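Local coordinates for probable ABC transporter phosphite binding protein PhnD1 (Prochlorococcus marinus str. MIT 9301, PDB 5LQ5), which binds inorganic phosphite strongly, and phosphate and methylphosphonate only very weakly, probably as the periplasmic solute-binding component of an ABC transporter, at residues 94-99 / 195-200; 117-122 / 172-177; 109-114 / 135-140. All coordinates share one frame; numbering follows the deposited sequence.

Interaction 1 (94-99 / 195-200); sequences FVVNKN and ELFWIT
Phe94 and Trp198 meet as a hydrogen-bonded pair of two antiparallel strands, their side chains lying next to each other and pointing the same way. CD2 of Phe94 comes to 3.7 Å from CE3 of Trp198, at the edge of the indole, and the ring planes are inclined at 47°. The methyl CG2 of Thr200 reaches the rim of the phenyl ring near its plane, 3.8 Å from Phe94 CE2. Phe94 N gives a bond of 2.8 Å to Trp198 O, while Phe94 O is gripped twice, by Phe197 N at 2.8 Å and by Trp198 N at 3.2 Å. Phe197 and Trp198 thus both face Phe94, a classic beta bulge. It turns Phe197 to the same side as Phe94 and Val96, where its CB packs 3.9 Å from Val96 CG1; with CG of Phe197 opposite its own backbone N (chi1 -176°), the ring stands with CD2 near Phe94 CB. Beyond the bulge Val96 and Glu195 exchange a reciprocal pair of backbone bonds, and Lys98 NZ, bonded also to Leu194 O, forms a long salt bridge of 3.4 Å with Glu195 OE2, whose side chain is poorly ordered.

Further out, Pro133 and Leu137 of helix 127-139 pack on Phe94, Phe136 packs on Trp198, and Thr200 OG1 bonds to the backbone N of Ser92. Replacing Phe94 by alanine would probably open a gap beside the indole and the Thr200 methyl and let the Trp198 ring shift. Strand 194-199 is thus held at the edge of its five-stranded sheet by five backbone hydrogen bonds and by apolar side chains on the face of Phe94 and Val96, with the one charged pair confined to the more exposed end.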
loop_
_atom_site.group_PDB
_atom_site.type_symbol
_atom_site.label_atom_id
_atom_site.label_comp_id
_atom_site.label_asym_id
_atom_site.label_seq_id
_atom_site.Cartn_x
_atom_site.Cartn_y
_atom_site.Cartn_z
ATOM N N PHE A 94 -6.208 11.403 7.511
ATOM C CA PHE A 94 -6.664 12.554 6.781
ATOM C C PHE A 94 -5.792 13.736 7.168
ATOM O O PHE A 94 -5.566 13.978 8.358
ATOM C CB PHE A 94 -8.122 12.862 7.074
ATOM C CG PHE A 94 -9.103 11.886 6.446
ATOM C CD1 PHE A 94 -9.845 12.229 5.336
ATOM C CD2 PHE A 94 -9.296 10.635 6.987
ATOM C CE1 PHE A 94 -10.771 11.346 4.796
ATOM C CE2 PHE A 94 -10.206 9.724 6.443
ATOM C CZ PHE A 94 -10.942 10.075 5.336
ATOM N N VAL A 95 -5.318 14.469 6.176
ATOM C CA VAL A 95 -4.503 15.658 6.354
ATOM C C VAL A 95 -5.143 16.854 5.675
ATOM O O VAL A 95 -5.857 16.705 4.647
ATOM C CB VAL A 95 -3.066 15.481 5.873
ATOM C CG1 VAL A 95 -2.373 14.358 6.610
ATOM C CG2 VAL A 95 -2.971 15.286 4.382
ATOM N N VAL A 96 -4.884 18.035 6.243
ATOM C CA VAL A 96 -5.378 19.293 5.708
ATOM C C VAL A 96 -4.275 20.319 5.591
ATOM O O VAL A 96 -3.307 20.297 6.352
ATOM C CB VAL A 96 -6.542 19.883 6.512
ATOM C CG1 VAL A 96 -7.769 18.975 6.433
ATOM C CG2 VAL A 96 -6.134 20.098 7.969
ATOM N N ASN A 97 -4.430 21.210 4.614
ATOM C CA ASN A 97 -3.514 22.316 4.406
ATOM C C ASN A 97 -3.773 23.311 5.556
ATOM O O ASN A 97 -4.919 23.581 5.920
ATOM C CB ASN A 97 -3.750 22.980 3.064
ATOM C CG ASN A 97 -2.725 24.047 2.747
ATOM O OD1 ASN A 97 -2.736 25.112 3.339
ATOM N ND2 ASN A 97 -1.826 23.761 1.819
ATOM N N LYS A 98 -2.674 23.807 6.132
ATOM C CA LYS A 98 -2.729 24.804 7.232
ATOM C C LYS A 98 -3.502 26.056 6.942
ATOM O O LYS A 98 -4.039 26.683 7.848
ATOM C CB LYS A 98 -1.340 25.274 7.552
ATOM C CG LYS A 98 -0.629 24.271 8.403
ATOM C CD LYS A 98 0.735 24.785 8.769
ATOM C CE LYS A 98 1.713 23.647 8.823
ATOM N NZ LYS A 98 1.472 22.773 9.986
ATOM N N ASN A 99 -3.503 26.454 5.684
ATOM C CA ASN A 99 -4.205 27.680 5.273
ATOM C C ASN A 99 -5.714 27.664 5.559
ATOM O O ASN A 99 -6.350 28.711 5.571
ATOM C CB ASN A 99 -3.975 27.961 3.790
ATOM C CG ASN A 99 -2.610 28.584 3.513
ATOM O OD1 ASN A 99 -1.565 27.904 3.515
ATOM N ND2 ASN A 99 -2.613 29.886 3.241
ATOM N N GLU A 195 -1.186 19.643 8.247
ATOM C CA GLU A 195 -1.585 19.271 9.606
ATOM C C GLU A 195 -2.381 17.971 9.570
ATOM O O GLU A 195 -3.200 17.753 8.670
ATOM C CB GLU A 195 -2.481 20.346 10.250
ATOM C CG GLU A 195 -1.797 21.651 10.598
ATOM C CD GLU A 195 -1.111 21.655 11.966
ATOM O OE1 GLU A 195 -0.821 20.578 12.536
ATOM O OE2 GLU A 195 -0.864 22.764 12.485
ATOM N N LEU A 196 -2.152 17.123 10.558
ATOM C CA LEU A 196 -3.003 15.942 10.799
ATOM C C LEU A 196 -4.402 16.378 11.203
ATOM O O LEU A 196 -4.581 17.144 12.173
ATOM C CB LEU A 196 -2.402 14.998 11.851
ATOM C CG LEU A 196 -3.245 13.790 12.280
ATOM C CD1 LEU A 196 -3.293 12.773 11.137
ATOM C CD2 LEU A 196 -2.721 13.132 13.546
ATOM N N PHE A 197 -5.378 15.808 10.508
ATOM C CA PHE A 197 -6.821 16.088 10.703
ATOM C C PHE A 197 -7.545 14.991 11.454
ATOM O O PHE A 197 -8.298 15.270 12.395
ATOM C CB PHE A 197 -7.519 16.437 9.373
ATOM C CG PHE A 197 -8.976 16.830 9.506
ATOM C CD1 PHE A 197 -9.347 18.031 10.080
ATOM C CD2 PHE A 197 -9.985 16.004 9.042
ATOM C CE1 PHE A 197 -10.679 18.377 10.203
ATOM C CE2 PHE A 197 -11.311 16.365 9.129
ATOM C CZ PHE A 197 -11.668 17.562 9.753
ATOM N N TRP A 198 -7.332 13.749 11.034
ATOM C CA TRP A 198 -7.981 12.580 11.646
ATOM C C TRP A 198 -7.200 11.300 11.379
ATOM O O TRP A 198 -6.632 11.138 10.299
ATOM C CB TRP A 198 -9.433 12.433 11.181
ATOM C CG TRP A 198 -10.268 11.460 11.921
ATOM C CD1 TRP A 198 -10.556 11.498 13.261
ATOM C CD2 TRP A 198 -10.991 10.343 11.395
ATOM N NE1 TRP A 198 -11.372 10.467 13.604
ATOM C CE2 TRP A 198 -11.663 9.735 12.483
ATOM C CE3 TRP A 198 -11.120 9.771 10.117
ATOM C CZ2 TRP A 198 -12.461 8.602 12.333
ATOM C CZ3 TRP A 198 -11.929 8.641 9.977
ATOM C CH2 TRP A 198 -12.566 8.061 11.080
ATOM N N ILE A 199 -7.175 10.429 12.389
ATOM C CA ILE A 199 -6.654 9.062 12.277
ATOM C C ILE A 199 -7.848 8.096 12.265
ATOM O O ILE A 199 -8.722 8.147 13.116
ATOM C CB ILE A 199 -5.662 8.685 13.406
ATOM C CG1 ILE A 199 -4.468 9.637 13.437
ATOM C CG2 ILE A 199 -5.217 7.241 13.266
ATOM C CD1 ILE A 199 -3.681 9.566 14.750
ATOM N N THR A 200 -7.872 7.209 11.272
ATOM C CA THR A 200 -8.974 6.262 11.097
ATOM C C THR A 200 -8.924 5.043 12.022
ATOM O O THR A 200 -7.858 4.732 12.592
ATOM C CB THR A 200 -9.029 5.713 9.650
ATOM O OG1 THR A 200 -7.957 4.767 9.406
ATOM C CG2 THR A 200 -8.978 6.874 8.597
#

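Interaction 2 (117-122 / 172-177); sequences LRFTFG and AGALNK
Phe119 lays its ring along the neighbouring strand, over the backbone of Gly173: the glycine CA sits above one face, 4.1 Å from the ring centroid, in a CH-pi contact. A chi1 of -176° swings the ring out beside residues 172-174, with CD1 3.8 Å from Ala172 CB and CZ 4.0 Å from Ala174 CB. The strands run parallel, and their bonds alternate in the usual parallel ladder: Ala172 N to Arg118 O, then Thr120 N to Ala172 O at 3.0 Å, then a weak one from Ala174 N to Thr120 O at 3.4 Å. Gly173 belongs here, since a CB would come to 2.8 Å from Thr120 O. Thr120 OG1 donates to Phe121 O at 2.8 Å, in the carbonyl plane and on a lone pair. Within the same strand, CE2 of Phe119 stands over the centre of the Phe121 ring, and Phe147 stacks on Phe119.

Past the paired residues, Asn176 caps helix 177-186 through OD1 to Val179 N, and its ND2 bonds to Tyr206 OH of the phosphite pocket. The short side chains of Ala172 and Ala174, with Gly173 between them, let the Phe119 ring lie flat on strand 172-176; where the third bond of these adjacent inner strands weakens, its apolar contacts probably do much of the holding.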
loop_
_atom_site.group_PDB
_atom_site.type_symbol
_atom_site.label_atom_id
_atom_site.label_comp_id
_atom_site.label_asym_id
_atom_site.label_seq_id
_atom_site.Cartn_x
_atom_site.Cartn_y
_atom_site.Cartn_z
ATOM N N LEU A 117 -14.702 21.232 0.058
ATOM C CA LEU A 117 -13.258 21.439 -0.070
ATOM C C LEU A 117 -12.780 20.672 -1.283
ATOM O O LEU A 117 -13.456 19.744 -1.763
ATOM C CB LEU A 117 -12.500 20.972 1.168
ATOM C CG LEU A 117 -12.784 21.721 2.476
ATOM C CD1 LEU A 117 -11.922 21.134 3.589
ATOM C CD2 LEU A 117 -12.513 23.209 2.332
ATOM N N ARG A 118 -11.607 21.051 -1.767
ATOM C CA ARG A 118 -10.911 20.311 -2.817
ATOM C C ARG A 118 -10.181 19.131 -2.158
ATOM O O ARG A 118 -9.299 19.330 -1.310
ATOM C CB ARG A 118 -9.939 21.214 -3.560
ATOM C CG ARG A 118 -10.609 22.366 -4.296
ATOM C CD ARG A 118 -9.587 23.390 -4.770
ATOM N NE ARG A 118 -8.762 23.807 -3.643
ATOM C CZ ARG A 118 -7.542 24.313 -3.748
ATOM N NH1 ARG A 118 -7.010 24.492 -4.924
ATOM N NH2 ARG A 118 -6.855 24.623 -2.673
ATOM N N PHE A 119 -10.585 17.911 -2.493
ATOM C CA PHE A 119 -10.131 16.697 -1.771
ATOM C C PHE A 119 -9.483 15.738 -2.767
ATOM O O PHE A 119 -9.995 15.525 -3.869
ATOM C CB PHE A 119 -11.300 15.989 -1.062
ATOM C CG PHE A 119 -10.875 14.825 -0.242
ATOM C CD1 PHE A 119 -10.503 15.001 1.078
ATOM C CD2 PHE A 119 -10.735 13.576 -0.808
ATOM C CE1 PHE A 119 -10.045 13.935 1.849
ATOM C CE2 PHE A 119 -10.298 12.503 -0.057
ATOM C CZ PHE A 119 -9.928 12.680 1.260
ATOM N N THR A 120 -8.338 15.181 -2.377
ATOM C CA THR A 120 -7.688 14.118 -3.176
ATOM C C THR A 120 -7.463 12.831 -2.352
ATOM O O THR A 120 -6.995 12.852 -1.221
ATOM C CB THR A 120 -6.377 14.555 -3.829
ATOM O OG1 THR A 120 -5.941 13.552 -4.770
ATOM C CG2 THR A 120 -5.260 14.835 -2.823
ATOM N N PHE A 121 -7.799 11.724 -2.970
ATOM C CA PHE A 121 -7.388 10.419 -2.563
ATOM C C PHE A 121 -6.030 10.098 -3.192
ATOM O O PHE A 121 -5.478 10.856 -4.005
ATOM C CB PHE A 121 -8.383 9.383 -3.100
ATOM C CG PHE A 121 -9.773 9.463 -2.506
ATOM C CD1 PHE A 121 -10.027 9.066 -1.205
ATOM C CD2 PHE A 121 -10.819 9.919 -3.261
ATOM C CE1 PHE A 121 -11.306 9.088 -0.705
ATOM C CE2 PHE A 121 -12.088 9.974 -2.750
ATOM C CZ PHE A 121 -12.326 9.567 -1.486
ATOM N N GLY A 122 -5.483 8.972 -2.800
ATOM C CA GLY A 122 -4.375 8.341 -3.504
ATOM C C GLY A 122 -4.838 7.618 -4.770
ATOM O O GLY A 122 -5.784 8.038 -5.422
ATOM N N ALA A 172 -7.256 19.084 1.168
ATOM C CA ALA A 172 -7.292 17.947 2.065
ATOM C C ALA A 172 -7.060 16.681 1.281
ATOM O O ALA A 172 -7.328 16.645 0.086
ATOM C CB ALA A 172 -8.633 17.847 2.793
ATOM N N GLY A 173 -6.618 15.642 1.980
ATOM C CA GLY A 173 -6.456 14.320 1.385
ATOM C C GLY A 173 -6.316 13.224 2.425
ATOM O O GLY A 173 -6.350 13.494 3.631
ATOM N N ALA A 174 -6.237 11.989 1.967
ATOM C CA ALA A 174 -6.075 10.820 2.804
ATOM C C ALA A 174 -4.988 9.926 2.319
ATOM O O ALA A 174 -4.816 9.739 1.106
ATOM C CB ALA A 174 -7.378 10.043 2.911
ATOM N N LEU A 175 -4.274 9.326 3.263
ATOM C CA LEU A 175 -3.147 8.456 2.921
ATOM C C LEU A 175 -2.783 7.475 4.024
ATOM O O LEU A 175 -3.244 7.580 5.155
ATOM C CB LEU A 175 -1.909 9.266 2.505
ATOM C CG LEU A 175 -1.269 10.081 3.624
ATOM C CD1 LEU A 175 0.237 10.080 3.406
ATOM C CD2 LEU A 175 -1.838 11.490 3.665
ATOM N N ASN A 176 -1.919 6.549 3.639
ATOM C CA ASN A 176 -1.182 5.597 4.503
ATOM C C ASN A 176 -0.545 6.345 5.707
ATOM O O ASN A 176 0.245 7.261 5.528
ATOM C CB ASN A 176 -0.132 4.954 3.597
ATOM C CG ASN A 176 0.819 4.022 4.294
ATOM O OD1 ASN A 176 1.244 4.272 5.420
ATOM N ND2 ASN A 176 1.204 2.948 3.608
ATOM N N LYS A 177 -0.847 5.925 6.926
ATOM C CA LYS A 177 -0.371 6.654 8.151
ATOM C C LYS A 177 1.157 6.514 8.328
ATOM O O LYS A 177 1.839 7.459 8.727
ATOM C CB LYS A 177 -1.098 6.143 9.400
ATOM C CG LYS A 177 -0.566 6.725 10.717
ATOM C CD LYS A 177 -1.562 6.401 11.825
ATOM C CE LYS A 177 -1.156 7.002 13.166
ATOM N NZ LYS A 177 -0.123 6.167 13.821
#

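Interaction 3 (109-114 / 135-140); sequences KGLKKL and YFLNQA
Ala140 and Leu111 carry most of this contact, touching methyl to methylene: CB of Ala140 lies 3.8 Å from CB of Leu111. The alanine follows directly on the end of helix 127-139, and its short side chain points toward the 3-10 segment 109-114, with Lys109 CA also near it at 4.3 Å. Leu111 uses its other end for the helix itself. Its chi1 of -69° puts CG on the side away from the carbonyl carbon, and from there CD1 comes against the backbone at Phe136 and Leu137, 3.8 Å from Phe136 O and near Phe136 CB. Phe136 O also accepts the helical bond from Ala140 N, so the leucine methyl rests against a carbonyl already engaged in the helix.

Leu137 is the third main participant. Its CD2 approaches Leu111 from the helix side, 4.2 Å from Leu111 CB, and also meets CD1 of Leu114 at 4.4 Å, so that one branch bridges two leucines one 3-10 turn apart. The single polar link is at the margin: Lys112 bends its chain at the last two torsions and donates a hydrogen bond of 3.2 Å from Lys112 NZ to Ala140 O, in the carbonyl plane and on a lone pair. This lysine is poorly ordered, so the bond probably adds little rigidity, although it gives the carbonyl just past the helix a donor.

The leucines also turn to the sheet. Leu111 packs on Phe197 and Trp198 of strand 194-199 and on Phe94 of strand 92-97; Leu114 meets Phe94, Val96 and Phe197. The C-terminal end of helix 127-139 faces this sheet too, so that it and the 3-10 segment lie beside each other against the same two strands.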
loop_
_atom_site.group_PDB
_atom_site.type_symbol
_atom_site.label_atom_id
_atom_site.label_comp_id
_atom_site.label_asym_id
_atom_site.label_seq_id
_atom_site.Cartn_x
_atom_site.Cartn_y
_atom_site.Cartn_z
ATOM N N LYS A 109 -17.627 11.643 12.722
ATOM C CA LYS A 109 -18.674 12.585 12.231
ATOM C C LYS A 109 -18.116 13.968 11.814
ATOM O O LYS A 109 -18.706 14.674 10.965
ATOM C CB LYS A 109 -19.791 12.763 13.276
ATOM C CG LYS A 109 -20.538 11.487 13.651
ATOM C CD LYS A 109 -21.707 11.171 12.734
ATOM C CE LYS A 109 -22.657 10.180 13.402
ATOM N NZ LYS A 109 -23.869 9.906 12.586
ATOM N N GLY A 110 -16.952 14.303 12.369
ATOM C CA GLY A 110 -16.188 15.522 12.031
ATOM C C GLY A 110 -15.715 15.592 10.580
ATOM O O GLY A 110 -15.341 16.654 10.061
ATOM N N LEU A 111 -15.704 14.448 9.906
ATOM C CA LEU A 111 -15.356 14.433 8.470
ATOM C C LEU A 111 -16.309 15.271 7.611
ATOM O O LEU A 111 -15.957 15.656 6.516
ATOM C CB LEU A 111 -15.305 12.999 7.915
ATOM C CG LEU A 111 -14.163 12.126 8.409
ATOM C CD1 LEU A 111 -14.364 10.713 7.833
ATOM C CD2 LEU A 111 -12.799 12.676 8.049
ATOM N N LYS A 112 -17.509 15.570 8.117
ATOM C CA LYS A 112 -18.417 16.546 7.479
ATOM C C LYS A 112 -17.774 17.906 7.207
ATOM O O LYS A 112 -18.199 18.626 6.284
ATOM C CB LYS A 112 -19.715 16.743 8.306
ATOM C CG LYS A 112 -20.846 15.820 7.889
ATOM C CD LYS A 112 -21.983 15.796 8.902
ATOM C CE LYS A 112 -23.352 15.668 8.239
ATOM N NZ LYS A 112 -23.439 14.629 7.173
ATOM N N LYS A 113 -16.766 18.258 7.998
ATOM C CA LYS A 113 -16.014 19.529 7.800
ATOM C C LYS A 113 -15.222 19.549 6.466
ATOM O O LYS A 113 -14.748 20.579 6.016
ATOM C CB LYS A 113 -15.092 19.820 8.990
ATOM C CG LYS A 113 -15.844 20.134 10.286
ATOM C CD LYS A 113 -14.907 20.271 11.468
ATOM C CE LYS A 113 -15.603 20.093 12.812
ATOM N NZ LYS A 113 -14.663 20.244 13.969
ATOM N N LEU A 114 -15.118 18.394 5.809
ATOM C CA LEU A 114 -14.425 18.329 4.505
ATOM C C LEU A 114 -15.288 18.605 3.290
ATOM O O LEU A 114 -14.799 18.718 2.149
ATOM C CB LEU A 114 -13.676 17.009 4.373
ATOM C CG LEU A 114 -12.650 16.749 5.484
ATOM C CD1 LEU A 114 -11.992 15.395 5.291
ATOM C CD2 LEU A 114 -11.572 17.827 5.583
ATOM N N TYR A 135 -14.916 4.739 2.484
ATOM C CA TYR A 135 -15.791 4.037 3.420
ATOM C C TYR A 135 -16.104 4.887 4.653
ATOM O O TYR A 135 -17.265 5.022 5.043
ATOM C CB TYR A 135 -15.158 2.681 3.805
ATOM C CG TYR A 135 -15.934 1.816 4.744
ATOM C CD1 TYR A 135 -17.043 1.099 4.298
ATOM C CD2 TYR A 135 -15.500 1.628 6.035
ATOM C CE1 TYR A 135 -17.733 0.270 5.163
ATOM C CE2 TYR A 135 -16.157 0.795 6.906
ATOM C CZ TYR A 135 -17.263 0.115 6.462
ATOM O OH TYR A 135 -17.896 -0.705 7.344
ATOM N N PHE A 136 -15.070 5.445 5.261
ATOM C CA PHE A 136 -15.231 6.267 6.483
ATOM C C PHE A 136 -15.944 7.587 6.216
ATOM O O PHE A 136 -16.834 8.009 6.981
ATOM C CB PHE A 136 -13.916 6.483 7.200
ATOM C CG PHE A 136 -13.265 5.217 7.698
ATOM C CD1 PHE A 136 -13.958 4.291 8.477
ATOM C CD2 PHE A 136 -11.952 4.958 7.363
ATOM C CE1 PHE A 136 -13.329 3.131 8.916
ATOM C CE2 PHE A 136 -11.318 3.805 7.797
ATOM C CZ PHE A 136 -11.999 2.883 8.574
ATOM N N LEU A 137 -15.590 8.222 5.103
ATOM C CA LEU A 137 -16.287 9.446 4.664
ATOM C C LEU A 137 -17.788 9.178 4.552
ATOM O O LEU A 137 -18.637 9.919 5.076
ATOM C CB LEU A 137 -15.753 9.943 3.321
ATOM C CG LEU A 137 -14.427 10.702 3.421
ATOM C CD1 LEU A 137 -13.699 10.716 2.089
ATOM C CD2 LEU A 137 -14.647 12.127 3.903
ATOM N N ASN A 138 -18.114 8.086 3.879
ATOM C CA ASN A 138 -19.512 7.680 3.667
ATOM C C ASN A 138 -20.247 7.430 4.976
ATOM O O ASN A 138 -21.401 7.800 5.117
ATOM C CB ASN A 138 -19.619 6.451 2.769
ATOM C CG ASN A 138 -19.266 6.713 1.311
ATOM O OD1 ASN A 138 -19.012 7.840 0.851
ATOM N ND2 ASN A 138 -19.202 5.645 0.576
ATOM N N GLN A 139 -19.560 6.854 5.942
ATOM C CA GLN A 139 -20.151 6.633 7.276
ATOM C C GLN A 139 -20.490 7.945 7.968
ATOM O O GLN A 139 -21.479 8.023 8.683
ATOM C CB GLN A 139 -19.218 5.822 8.148
ATOM C CG GLN A 139 -19.234 4.334 7.797
ATOM C CD GLN A 139 -18.452 3.485 8.769
ATOM O OE1 GLN A 139 -17.431 3.915 9.314
ATOM N NE2 GLN A 139 -18.924 2.262 8.996
ATOM N N ALA A 140 -19.671 8.962 7.717
ATOM C CA ALA A 140 -19.936 10.373 8.178
ATOM C C ALA A 140 -20.971 11.177 7.342
ATOM O O ALA A 140 -21.221 12.359 7.622
ATOM C CB ALA A 140 -18.630 11.145 8.209
#

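In the fold
The three contacts lie in one lobe of a periplasmic binding protein, with phosphite bound between this lobe and the other. Interactions 1 and 2 have centres about 9 Å apart and belong to one sheet: Val95 N lies 2.9 Å from Gly173 O, a probable hydrogen bond joining strands 92-97 and 172-176. Interaction 3, its centre about 13 Å from either, packs on that sheet, with Phe94 CD1 3.8 Å from Leu114 CD1 and Phe121 CZ 4.0 Å from Leu137 CD1. Gly122 lies about 7 Å from the phosphite and the Thr200 side chain about 10 Å, nearest atoms. Helix 127-139 brings pocket residues Thr127 and Ser128 at its start and interaction 3 at its end.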